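PDB 5W5P: tail fiber protein, which probably recognises and cleaves the capsular polysaccharide of Acinetobacter baumannii when the phage attaches to its host. Local coordinates for residues Val568-Arg573 / Leu579-Gly584; Phe460-Asn465 / Gly469-Ala474; Gln501-Thr504 / Val508-Gly511; Phe561-Ser566 / Gly594-Val599. All blocks are in the same frame, centred on the assembly; numbering follows the deposited sequence.

Overall arrangement
After a small antiparallel sheet near the N terminus the chain builds a long body of parallel strands. All four contacts lie beyond it, in the antiparallel C-terminal part. Contact 2 comes first and closes the short connection, a helical turn and strand 466-467, between strands 451-461 and 470-477 of two different sheets. Contact 3 then closes the hairpin between strands 492-503 and 509-523. Contact 4 opens at residues 561-566 and closes at 594-599. Contact 1, the hairpin 569-582, forms within that long loop. No two contacts cross. Contact 1 meets contact 2 through neighbouring strands 577-582 and 470-477. Strand 598-608 links contact 4 to contacts 2 and 3.

Contact 1 of 4, residues Val568-Arg573 / Leu579-Gly584; sequences VLTIER and LLKLSG
Lys-581 forms a salt bridge with Glu-572, with NZ 2.7 Å from OE1. The ammonium meets OE1 on its anti side, 30° out of the carboxylate plane. Both side chains are extended beyond CG and cross obliquely. The lysine passes Thr-570 on its way, and its CB lies 3.7 Å from Thr-570 OG1. Glu-572 is its diagonal neighbour; Thr-570 is the residue directly opposite. The apolar face carries Leu-569, Ile-571, Leu-580 and Leu-582. Ile-571 and Leu-580 lie side by side and point the same way, with CG2 of the isoleucine 3.8 Å from CG of the leucine. Leu-569 presses its CB against Leu-582 CD2 at 4.0 Å. The two segments are the arms of an antiparallel beta hairpin, strands 569-574 and 577-582. Thr-570 with Lys-581 and Glu-572 with Leu-579 are its hydrogen-bonded pairs. In the second pair Leu-579 N donates to Glu-572 O at 2.8 Å. At the open end Val-568 N donates to Ser-583 OG at 2.8 Å. The serine holds OG between its backbone N and carbonyl carbon (chi1 56°), where it can meet that N-H. Further out, strand 470-477 bonds to the backbone of Leu-580 and Leu-582. The apolar face packs on Ala-539, Leu-541, Met-496 and Met-500 of the sheet behind it.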
loop_
_atom_site.group_PDB
_atom_site.type_symbol
_atom_site.label_atom_id
_atom_site.label_comp_id
_atom_site.label_asym_id
_atom_site.label_seq_id
_atom_site.Cartn_x
_atom_site.Cartn_y
_atom_site.Cartn_z
ATOM N N VAL A 568 -37.966 13.798 38.571
ATOM C CA VAL A 568 -38.603 12.567 38.121
ATOM C C VAL A 568 -38.722 12.642 36.604
ATOM O O VAL A 568 -39.075 13.693 36.056
ATOM C CB VAL A 568 -39.978 12.366 38.793
ATOM C CG1 VAL A 568 -40.902 11.528 37.923
ATOM C CG2 VAL A 568 -39.802 11.721 40.153
ATOM N N LEU A 569 -38.400 11.540 35.929
ATOM C CA LEU A 569 -38.402 11.496 34.472
ATOM C C LEU A 569 -39.778 11.101 33.949
ATOM O O LEU A 569 -40.370 10.119 34.408
ATOM C CB LEU A 569 -37.348 10.512 33.960
ATOM C CG LEU A 569 -37.529 10.026 32.518
ATOM C CD1 LEU A 569 -37.260 11.149 31.524
ATOM C CD2 LEU A 569 -36.638 8.823 32.231
ATOM N N THR A 570 -40.278 11.869 32.987
ATOM C CA THR A 570 -41.485 11.528 32.252
ATOM C C THR A 570 -41.203 11.664 30.762
ATOM O O THR A 570 -40.398 12.502 30.346
ATOM C CB THR A 570 -42.663 12.426 32.654
ATOM O OG1 THR A 570 -42.239 13.796 32.666
ATOM C CG2 THR A 570 -43.179 12.049 34.038
ATOM N N ILE A 571 -41.856 10.828 29.957
ATOM C CA ILE A 571 -41.723 10.918 28.507
ATOM C C ILE A 571 -43.106 11.055 27.889
ATOM O O ILE A 571 -44.112 10.619 28.458
ATOM C CB ILE A 571 -40.966 9.717 27.886
ATOM C CG1 ILE A 571 -41.723 8.404 28.113
ATOM C CG2 ILE A 571 -39.546 9.627 28.431
ATOM C CD1 ILE A 571 -41.026 7.203 27.498
ATOM N N GLU A 572 -43.145 11.678 26.711
ATOM C CA GLU A 572 -44.381 11.908 25.975
ATOM C C GLU A 572 -44.124 11.673 24.494
ATOM O O GLU A 572 -43.132 12.168 23.951
ATOM C CB GLU A 572 -44.906 13.331 26.204
ATOM C CG GLU A 572 -46.010 13.740 25.247
ATOM C CD GLU A 572 -46.348 15.220 25.325
ATOM O OE1 GLU A 572 -45.535 15.996 25.871
ATOM O OE2 GLU A 572 -47.434 15.604 24.838
ATOM N N ARG A 573 -45.008 10.917 23.846
ATOM C CA ARG A 573 -44.882 10.630 22.424
ATOM C C ARG A 573 -45.568 11.732 21.623
ATOM O O ARG A 573 -46.756 12.009 21.828
ATOM C CB ARG A 573 -45.481 9.267 22.079
ATOM C CG ARG A 573 -45.575 9.012 20.578
ATOM C CD ARG A 573 -46.230 7.676 20.257
ATOM N NE ARG A 573 -45.242 6.661 19.897
ATOM C CZ ARG A 573 -44.948 6.298 18.651
ATOM N NH1 ARG A 573 -45.566 6.857 17.620
ATOM N NH2 ARG A 573 -44.034 5.366 18.437
ATOM N N LEU A 579 -40.431 13.009 23.858
ATOM C CA LEU A 579 -39.871 14.102 24.639
ATOM C C LEU A 579 -39.565 13.591 26.041
ATOM O O LEU A 579 -40.473 13.154 26.755
ATOM C CB LEU A 579 -40.842 15.282 24.703
ATOM C CG LEU A 579 -41.577 15.711 23.430
ATOM C CD1 LEU A 579 -42.492 16.888 23.730
ATOM C CD2 LEU A 579 -40.600 16.067 22.321
ATOM N N LEU A 580 -38.296 13.638 26.429
ATOM C CA LEU A 580 -37.894 13.278 27.783
ATOM C C LEU A 580 -37.898 14.530 28.652
ATOM O O LEU A 580 -37.387 15.579 28.245
ATOM C CB LEU A 580 -36.513 12.623 27.781
ATOM C CG LEU A 580 -36.430 11.250 27.105
ATOM C CD1 LEU A 580 -36.055 11.394 25.636
ATOM C CD2 LEU A 580 -35.440 10.345 27.823
ATOM N N LYS A 581 -38.493 14.426 29.840
ATOM C CA LYS A 581 -38.703 15.581 30.699
ATOM C C LYS A 581 -38.340 15.252 32.140
ATOM O O LYS A 581 -38.516 14.119 32.600
ATOM C CB LYS A 581 -40.157 16.067 30.649
ATOM C CG LYS A 581 -40.810 16.006 29.282
ATOM C CD LYS A 581 -42.290 16.310 29.398
ATOM C CE LYS A 581 -42.953 16.374 28.043
ATOM N NZ LYS A 581 -44.356 16.854 28.180
ATOM N N LEU A 582 -37.847 16.264 32.853
ATOM C CA LEU A 582 -37.520 16.155 34.266
ATOM C C LEU A 582 -38.326 17.170 35.067
ATOM O O LEU A 582 -38.594 18.283 34.602
ATOM C CB LEU A 582 -36.021 16.369 34.511
ATOM C CG LEU A 582 -35.097 15.311 33.908
ATOM C CD1 LEU A 582 -33.637 15.717 34.057
ATOM C CD2 LEU A 582 -35.350 13.950 34.543
ATOM N N SER A 583 -38.704 16.779 36.281
ATOM C CA SER A 583 -39.516 17.607 37.158
ATOM C C SER A 583 -38.640 18.312 38.195
ATOM O O SER A 583 -37.413 18.166 38.223
ATOM C CB SER A 583 -40.599 16.764 37.835
ATOM O OG SER A 583 -40.028 15.674 38.541
ATOM N N GLY A 584 -39.291 19.094 39.054
ATOM C CA GLY A 584 -38.597 19.811 40.108
ATOM C C GLY A 584 -37.683 20.918 39.631
ATOM O O GLY A 584 -36.688 21.221 40.296
#

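Contact 2 of 4, residues Phe460-Asn465 / Gly469-Ala474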
loop_
_atom_site.group_PDB
_atom_site.type_symbol
_atom_site.label_atom_id
_atom_site.label_comp_id
_atom_site.label_asym_id
_atom_site.label_seq_id
_atom_site.Cartn_x
_atom_site.Cartn_y
_atom_site.Cartn_z
ATOM N N PHE A 460 -33.505 23.762 24.424
ATOM C CA PHE A 460 -34.881 23.712 24.923
ATOM C C PHE A 460 -35.135 24.998 25.703
ATOM O O PHE A 460 -34.892 25.061 26.911
ATOM C CB PHE A 460 -35.125 22.476 25.804
ATOM C CG PHE A 460 -34.976 21.171 25.077
ATOM C CD1 PHE A 460 -36.058 20.593 24.436
ATOM C CD2 PHE A 460 -33.752 20.520 25.041
ATOM C CE1 PHE A 460 -35.920 19.393 23.766
ATOM C CE2 PHE A 460 -33.609 19.319 24.374
ATOM C CZ PHE A 460 -34.692 18.756 23.735
ATOM N N LEU A 461 -35.616 26.027 25.008
ATOM C CA LEU A 461 -35.946 27.277 25.677
ATOM C C LEU A 461 -37.014 27.037 26.738
ATOM O O LEU A 461 -37.951 26.261 26.535
ATOM C CB LEU A 461 -36.420 28.315 24.660
ATOM C CG LEU A 461 -35.319 28.893 23.765
ATOM C CD1 LEU A 461 -35.906 29.564 22.528
ATOM C CD2 LEU A 461 -34.441 29.863 24.542
ATOM N N SER A 462 -36.857 27.699 27.886
ATOM C CA SER A 462 -37.794 27.491 28.985
ATOM C C SER A 462 -39.193 27.980 28.634
ATOM O O SER A 462 -40.180 27.382 29.075
ATOM C CB SER A 462 -37.289 28.186 30.248
ATOM O OG SER A 462 -36.078 27.601 30.693
ATOM N N SER A 463 -39.302 29.045 27.837
ATOM C CA SER A 463 -40.611 29.564 27.456
ATOM C C SER A 463 -41.450 28.536 26.706
ATOM O O SER A 463 -42.678 28.668 26.665
ATOM C CB SER A 463 -40.445 30.820 26.599
ATOM O OG SER A 463 -39.702 30.537 25.424
ATOM N N THR A 464 -40.818 27.518 26.122
ATOM C CA THR A 464 -41.489 26.510 25.310
ATOM C C THR A 464 -41.579 25.145 25.971
ATOM O O THR A 464 -42.520 24.402 25.696
ATOM C CB THR A 464 -40.760 26.334 23.970
ATOM O OG1 THR A 464 -40.393 27.613 23.447
ATOM C CG2 THR A 464 -41.638 25.607 22.961
ATOM N N ASN A 465 -40.616 24.787 26.817
ATOM C CA ASN A 465 -40.487 23.431 27.329
ATOM C C ASN A 465 -40.451 23.409 28.852
ATOM O O ASN A 465 -39.779 22.576 29.462
ATOM C CB ASN A 465 -39.243 22.746 26.761
ATOM C CG ASN A 465 -39.130 22.884 25.252
ATOM O OD1 ASN A 465 -38.679 23.910 24.745
ATOM N ND2 ASN A 465 -39.525 21.843 24.529
ATOM N N GLY A 469 -42.892 23.212 36.552
ATOM C CA GLY A 469 -41.682 22.607 37.061
ATOM C C GLY A 469 -41.160 21.431 36.266
ATOM O O GLY A 469 -40.082 20.917 36.590
ATOM N N VAL A 470 -41.882 20.982 35.244
ATOM C CA VAL A 470 -41.445 19.896 34.376
ATOM C C VAL A 470 -40.790 20.506 33.144
ATOM O O VAL A 470 -41.435 21.247 32.390
ATOM C CB VAL A 470 -42.614 18.980 33.985
ATOM C CG1 VAL A 470 -42.123 17.856 33.088
ATOM C CG2 VAL A 470 -43.280 18.418 35.231
ATOM N N HIS A 471 -39.512 20.194 32.939
ATOM C CA HIS A 471 -38.706 20.769 31.868
ATOM C C HIS A 471 -38.307 19.669 30.889
ATOM O O HIS A 471 -37.725 18.657 31.292
ATOM C CB HIS A 471 -37.463 21.458 32.436
ATOM C CG HIS A 471 -36.952 22.575 31.582
ATOM N ND1 HIS A 471 -36.573 22.392 30.269
ATOM C CD2 HIS A 471 -36.761 23.888 31.851
ATOM C CE1 HIS A 471 -36.173 23.547 29.765
ATOM N NE2 HIS A 471 -36.277 24.471 30.704
ATOM N N THR A 472 -38.630 19.864 29.614
ATOM C CA THR A 472 -38.206 18.925 28.586
ATOM C C THR A 472 -36.696 19.025 28.418
ATOM O O THR A 472 -36.148 20.124 28.289
ATOM C CB THR A 472 -38.910 19.228 27.262
ATOM O OG1 THR A 472 -40.317 19.390 27.481
ATOM C CG2 THR A 472 -38.683 18.109 26.260
ATOM N N VAL A 473 -36.013 17.884 28.433
ATOM C CA VAL A 473 -34.555 17.880 28.440
ATOM C C VAL A 473 -33.955 17.198 27.222
ATOM O O VAL A 473 -32.750 17.359 26.975
ATOM C CB VAL A 473 -34.003 17.237 29.730
ATOM C CG1 VAL A 473 -34.191 18.195 30.887
ATOM C CG2 VAL A 473 -34.649 15.874 29.991
ATOM N N ALA A 474 -34.746 16.480 26.435
ATOM C CA ALA A 474 -34.205 15.706 25.329
ATOM C C ALA A 474 -35.355 15.280 24.431
ATOM O O ALA A 474 -36.519 15.268 24.843
ATOM C CB ALA A 474 -33.421 14.484 25.822
#
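The imidazole of His-471 has Asn-465 O over one face, 3.3 Å above the ring plane and offset toward the rim. At its edge, near the plane, lie Phe-460 O and Ser-462 OG. The phenyl ring of Phe-460 has the backbone of Val-473 over one face, and its CE2 is 3.4 Å from Val-473 O. This is the short connection from strand 451-461 to strand 470-477 of another antiparallel sheet, through a weakly bonded helical turn and strand 466-467. Val-473 and Ala-474 form a classic beta bulge opposite Leu-580. Both imidazole nitrogens of His-471 are engaged. ND1 donates to Thr-472 O at 3.0 Å, in the ring plane but above the plane of the carbonyl. NE2 shares a hydrogen bond with Ser-462 OG at 3.1 Å. These two bonds fix the rotation of the ring. The side chain leaves with CG anti to the backbone N (chi1 -153°), which brings the ring toward residues 460-465, within reach of Ser-462 OG. Within the helical turn Leu-461 O accepts from the N-H groups of Thr-464 and Asn-465. Tyr-585 meets His-471 edge-to-face. Thr-472 crosses the Phe-460 side chain at about a right angle, with CG2 3.9 Å from CE1. The backbone link across the connection is Thr-472 N to Asn-465 O, 2.9 Å. Beside it Asn-465 CB rests 3.6 Å from Thr-472 CB.

Contact 3 of 4, residues Gln501-Thr504 / Val508-Gly511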
loop_
_atom_site.group_PDB
_atom_site.type_symbol
_atom_site.label_atom_id
_atom_site.label_comp_id
_atom_site.label_asym_id
_atom_site.label_seq_id
_atom_site.Cartn_x
_atom_site.Cartn_y
_atom_site.Cartn_z
ATOM N N GLN A 501 -26.792 21.911 30.120
ATOM C CA GLN A 501 -26.191 23.177 30.515
ATOM C C GLN A 501 -27.298 24.223 30.557
ATOM O O GLN A 501 -27.874 24.565 29.518
ATOM C CB GLN A 501 -25.075 23.575 29.550
ATOM C CG GLN A 501 -23.839 22.694 29.667
ATOM C CD GLN A 501 -22.787 22.994 28.606
ATOM O OE1 GLN A 501 -23.055 22.910 27.406
ATOM N NE2 GLN A 501 -21.585 23.344 29.050
HETATM N N MSE A 502 -27.607 24.716 31.752
HETATM C CA MSE A 502 -28.618 25.759 31.894
HETATM C C MSE A 502 -27.984 27.110 31.607
HETATM O O MSE A 502 -27.002 27.497 32.245
HETATM C CB MSE A 502 -29.251 25.743 33.291
HETATM C CG MSE A 502 -29.185 24.403 34.005
HETATM SE SE MSE A 502 -30.045 22.929 33.045
HETATM C CE MSE A 502 -29.361 21.469 34.137
ATOM N N LYS A 503 -28.549 27.823 30.638
ATOM C CA LYS A 503 -27.964 29.057 30.146
ATOM C C LYS A 503 -28.999 30.171 30.155
ATOM O O LYS A 503 -30.208 29.930 30.112
ATOM C CB LYS A 503 -27.401 28.886 28.729
ATOM C CG LYS A 503 -26.411 27.744 28.581
ATOM C CD LYS A 503 -25.907 27.653 27.151
ATOM C CE LYS A 503 -24.934 26.509 26.974
ATOM N NZ LYS A 503 -24.367 26.518 25.603
ATOM N N THR A 504 -28.498 31.402 30.217
ATOM C CA THR A 504 -29.328 32.590 30.079
ATOM C C THR A 504 -29.612 32.828 28.599
ATOM O O THR A 504 -29.282 32.010 27.736
ATOM C CB THR A 504 -28.643 33.794 30.716
ATOM O OG1 THR A 504 -27.435 34.080 30.003
ATOM C CG2 THR A 504 -28.312 33.518 32.174
ATOM N N VAL A 508 -24.923 32.288 29.032
ATOM C CA VAL A 508 -24.102 32.235 30.235
ATOM C C VAL A 508 -24.555 31.024 31.041
ATOM O O VAL A 508 -25.737 30.909 31.391
ATOM C CB VAL A 508 -24.224 33.533 31.050
ATOM C CG1 VAL A 508 -23.519 33.397 32.388
ATOM C CG2 VAL A 508 -23.667 34.703 30.255
ATOM N N VAL A 509 -23.630 30.112 31.323
ATOM C CA VAL A 509 -23.972 28.868 32.008
ATOM C C VAL A 509 -24.141 29.145 33.498
ATOM O O VAL A 509 -23.182 29.522 34.183
ATOM C CB VAL A 509 -22.910 27.790 31.760
ATOM C CG1 VAL A 509 -23.201 26.554 32.601
ATOM C CG2 VAL A 509 -22.854 27.436 30.279
ATOM N N LEU A 510 -25.366 28.959 34.001
ATOM C CA LEU A 510 -25.673 29.122 35.416
ATOM C C LEU A 510 -25.863 27.801 36.148
ATOM O O LEU A 510 -25.981 27.804 37.379
ATOM C CB LEU A 510 -26.941 29.974 35.594
ATOM C CG LEU A 510 -26.854 31.437 35.163
ATOM C CD1 LEU A 510 -28.095 32.189 35.599
ATOM C CD2 LEU A 510 -25.601 32.091 35.726
ATOM N N GLY A 511 -25.900 26.681 35.430
ATOM C CA GLY A 511 -26.057 25.382 36.057
ATOM C C GLY A 511 -25.664 24.283 35.099
ATOM O O GLY A 511 -25.525 24.500 33.890
#
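Met-502, modelled as selenomethionine, faces both Leu-510 and Gly-511 across a classic beta bulge. Its carbonyl O takes a hydrogen bond from Leu-510 N at 2.8 Å and a weak one from Gly-511 N. Its own N-H goes to Gly-511 O at 3.0 Å. The register shifts by one residue before Lys-503 pairs with Val-509. The short strand axes are at 121°, far from straight antiparallel. Thr-504 N bonds to Val-508 O at 3.0 Å at the closed end of this hairpin of strands 492-503 and 509-523. Thr-504 OG1 sits between its backbone N and carbonyl carbon (chi1 64°), and there it accepts a hydrogen bond from Val-508 N at 3.2 Å. The methyl CG2 of Thr-504 meets Leu-510 CD1 at 3.7 Å, the two side chains crossing at about a right angle. On the Met-502 side, CG lies 3.7 Å from Gly-511 C, close over a residue that has no side chain. Lys-503 is extended, and its CG and CE both touch Val-509 CG2, each at 4.0 Å. Lys-503 NZ and Gln-501 OE1 both bond to Ser-612 OG of the second subunit, and Gln-501 NE2 bonds to its Gln-522. Thr-504, Leu-510 and Met-502 meet groups of their own chain, while Gln-501, Lys-503, Val-508 and Val-509 also face the second subunit, so buried polar ends find their partners across the interface.

Contact 4 of 4, residues Phe561-Ser566 / Gly594-Val599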
loop_
_atom_site.group_PDB
_atom_site.type_symbol
_atom_site.label_atom_id
_atom_site.label_comp_id
_atom_site.label_asym_id
_atom_site.label_seq_id
_atom_site.Cartn_x
_atom_site.Cartn_y
_atom_site.Cartn_z
ATOM N N PHE A 561 -25.990 27.184 40.077
ATOM C CA PHE A 561 -27.234 27.039 40.820
ATOM C C PHE A 561 -27.814 25.641 40.642
ATOM O O PHE A 561 -27.764 25.068 39.551
ATOM C CB PHE A 561 -28.250 28.085 40.354
ATOM C CG PHE A 561 -29.529 28.103 41.152
ATOM C CD1 PHE A 561 -29.554 28.628 42.436
ATOM C CD2 PHE A 561 -30.711 27.619 40.609
ATOM C CE1 PHE A 561 -30.726 28.658 43.162
ATOM C CE2 PHE A 561 -31.890 27.648 41.337
ATOM C CZ PHE A 561 -31.896 28.166 42.614
ATOM N N LYS A 562 -28.374 25.101 41.721
ATOM C CA LYS A 562 -29.062 23.811 41.688
ATOM C C LYS A 562 -30.453 24.024 41.095
ATOM O O LYS A 562 -31.355 24.539 41.763
ATOM C CB LYS A 562 -29.135 23.215 43.091
ATOM C CG LYS A 562 -29.930 21.926 43.192
ATOM C CD LYS A 562 -30.079 21.475 44.639
ATOM C CE LYS A 562 -30.858 20.174 44.719
ATOM N NZ LYS A 562 -30.974 19.644 46.103
ATOM N N HIS A 563 -30.635 23.625 39.832
ATOM C CA HIS A 563 -31.886 23.905 39.132
ATOM C C HIS A 563 -32.959 22.857 39.404
ATOM O O HIS A 563 -34.154 23.180 39.369
ATOM C CB HIS A 563 -31.638 23.996 37.623
ATOM C CG HIS A 563 -31.008 25.283 37.186
ATOM N ND1 HIS A 563 -29.712 25.623 37.508
ATOM C CD2 HIS A 563 -31.497 26.313 36.455
ATOM C CE1 HIS A 563 -29.429 26.807 36.992
ATOM N NE2 HIS A 563 -30.495 27.248 36.349
ATOM N N PHE A 564 -32.565 21.613 39.664
ATOM C CA PHE A 564 -33.505 20.515 39.845
ATOM C C PHE A 564 -33.557 20.096 41.309
ATOM O O PHE A 564 -32.524 20.019 41.981
ATOM C CB PHE A 564 -33.118 19.320 38.966
ATOM C CG PHE A 564 -33.324 19.553 37.491
ATOM C CD1 PHE A 564 -34.572 19.364 36.918
ATOM C CD2 PHE A 564 -32.270 19.949 36.679
ATOM C CE1 PHE A 564 -34.773 19.569 35.569
ATOM C CE2 PHE A 564 -32.461 20.152 35.321
ATOM C CZ PHE A 564 -33.718 19.964 34.767
ATOM N N THR A 565 -34.765 19.834 41.804
ATOM C CA THR A 565 -34.979 19.355 43.171
ATOM C C THR A 565 -35.672 17.997 43.082
ATOM O O THR A 565 -36.873 17.922 42.809
ATOM C CB THR A 565 -35.792 20.355 43.991
ATOM O OG1 THR A 565 -35.029 21.557 44.168
ATOM C CG2 THR A 565 -36.141 19.780 45.355
ATOM N N SER A 566 -34.897 16.929 43.300
ATOM C CA SER A 566 -35.326 15.536 43.211
ATOM C C SER A 566 -36.143 15.290 41.947
ATOM O O SER A 566 -37.358 15.070 42.022
ATOM C CB SER A 566 -36.121 15.142 44.457
ATOM O OG SER A 566 -37.357 15.823 44.497
ATOM N N GLY A 594 -28.915 37.634 34.890
ATOM C CA GLY A 594 -30.325 37.386 34.678
ATOM C C GLY A 594 -30.712 35.956 34.996
ATOM O O GLY A 594 -30.026 35.228 35.721
ATOM N N ALA A 595 -31.840 35.549 34.428
ATOM C CA ALA A 595 -32.427 34.248 34.706
ATOM C C ALA A 595 -32.038 33.230 33.642
ATOM O O ALA A 595 -31.641 33.576 32.527
ATOM C CB ALA A 595 -33.952 34.351 34.799
ATOM N N THR A 596 -32.156 31.956 34.009
ATOM C CA THR A 596 -31.922 30.867 33.068
ATOM C C THR A 596 -33.031 30.851 32.024
ATOM O O THR A 596 -34.216 30.760 32.368
ATOM C CB THR A 596 -31.867 29.533 33.808
ATOM O OG1 THR A 596 -30.802 29.559 34.765
ATOM C CG2 THR A 596 -31.649 28.388 32.833
ATOM N N ALA A 597 -32.654 30.942 30.749
ATOM C CA ALA A 597 -33.625 31.019 29.667
ATOM C C ALA A 597 -33.798 29.710 28.913
ATOM O O ALA A 597 -34.770 29.574 28.164
ATOM C CB ALA A 597 -33.232 32.121 28.675
ATOM N N LYS A 598 -32.899 28.746 29.089
ATOM C CA LYS A 598 -32.973 27.529 28.294
ATOM C C LYS A 598 -32.147 26.436 28.944
ATOM O O LYS A 598 -31.255 26.696 29.756
ATOM C CB LYS A 598 -32.481 27.761 26.862
ATOM C CG LYS A 598 -31.051 28.261 26.788
ATOM C CD LYS A 598 -30.721 28.763 25.395
ATOM C CE LYS A 598 -29.626 29.804 25.427
ATOM N NZ LYS A 598 -29.335 30.343 24.073
ATOM N N VAL A 599 -32.456 25.204 28.557
ATOM C CA VAL A 599 -31.643 24.039 28.871
ATOM C C VAL A 599 -31.007 23.579 27.566
ATOM O O VAL A 599 -31.711 23.183 26.628
ATOM C CB VAL A 599 -32.469 22.922 29.523
ATOM C CG1 VAL A 599 -31.648 21.643 29.621
ATOM C CG2 VAL A 599 -32.947 23.367 30.895
#
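His-563 and Thr-596 approach from opposite directions and meet through one hydrogen bond, NE2 to OG1, 2.8 Å. It is nearly straight at 171°, and OG1 lies at the ring edge near the imidazole plane. The backbones stay apart, so this pair of side chains spans the gap. His-563 has CG anti to its carbonyl carbon and beside its N (chi1 -77°), which directs the ring toward the threonine. Thr-596 likewise sets OG1 anti to its carbonyl carbon (chi1 -60°), and its methyl CG2 ends 3.9 Å from His-563 NE2. The other ring nitrogen is used too. His-563 ND1 donates to Phe-561 O at 2.9 Å, from above the carbonyl plane. With a bond at each nitrogen the ring cannot turn freely. The phenyl ring of Phe-561 turns its edge to one imidazole face, with CD2 3.8 Å above that plane.

The contact ties the loop between strands 558-559 and 569-574 to the lead-in of strand 598-608. Ala-597 and Lys-598 form a classic beta bulge opposite Lys-503 of the adjacent strand. Met-502, from that same strand, packs against His-563, Phe-564, Thr-596 and Val-599. Ala-588 touches both His-563 and Thr-596. Backbone bonds run from His-563 to Val-586 and from Thr-596 to Ala-588, so the chain between the two segments also bridges them.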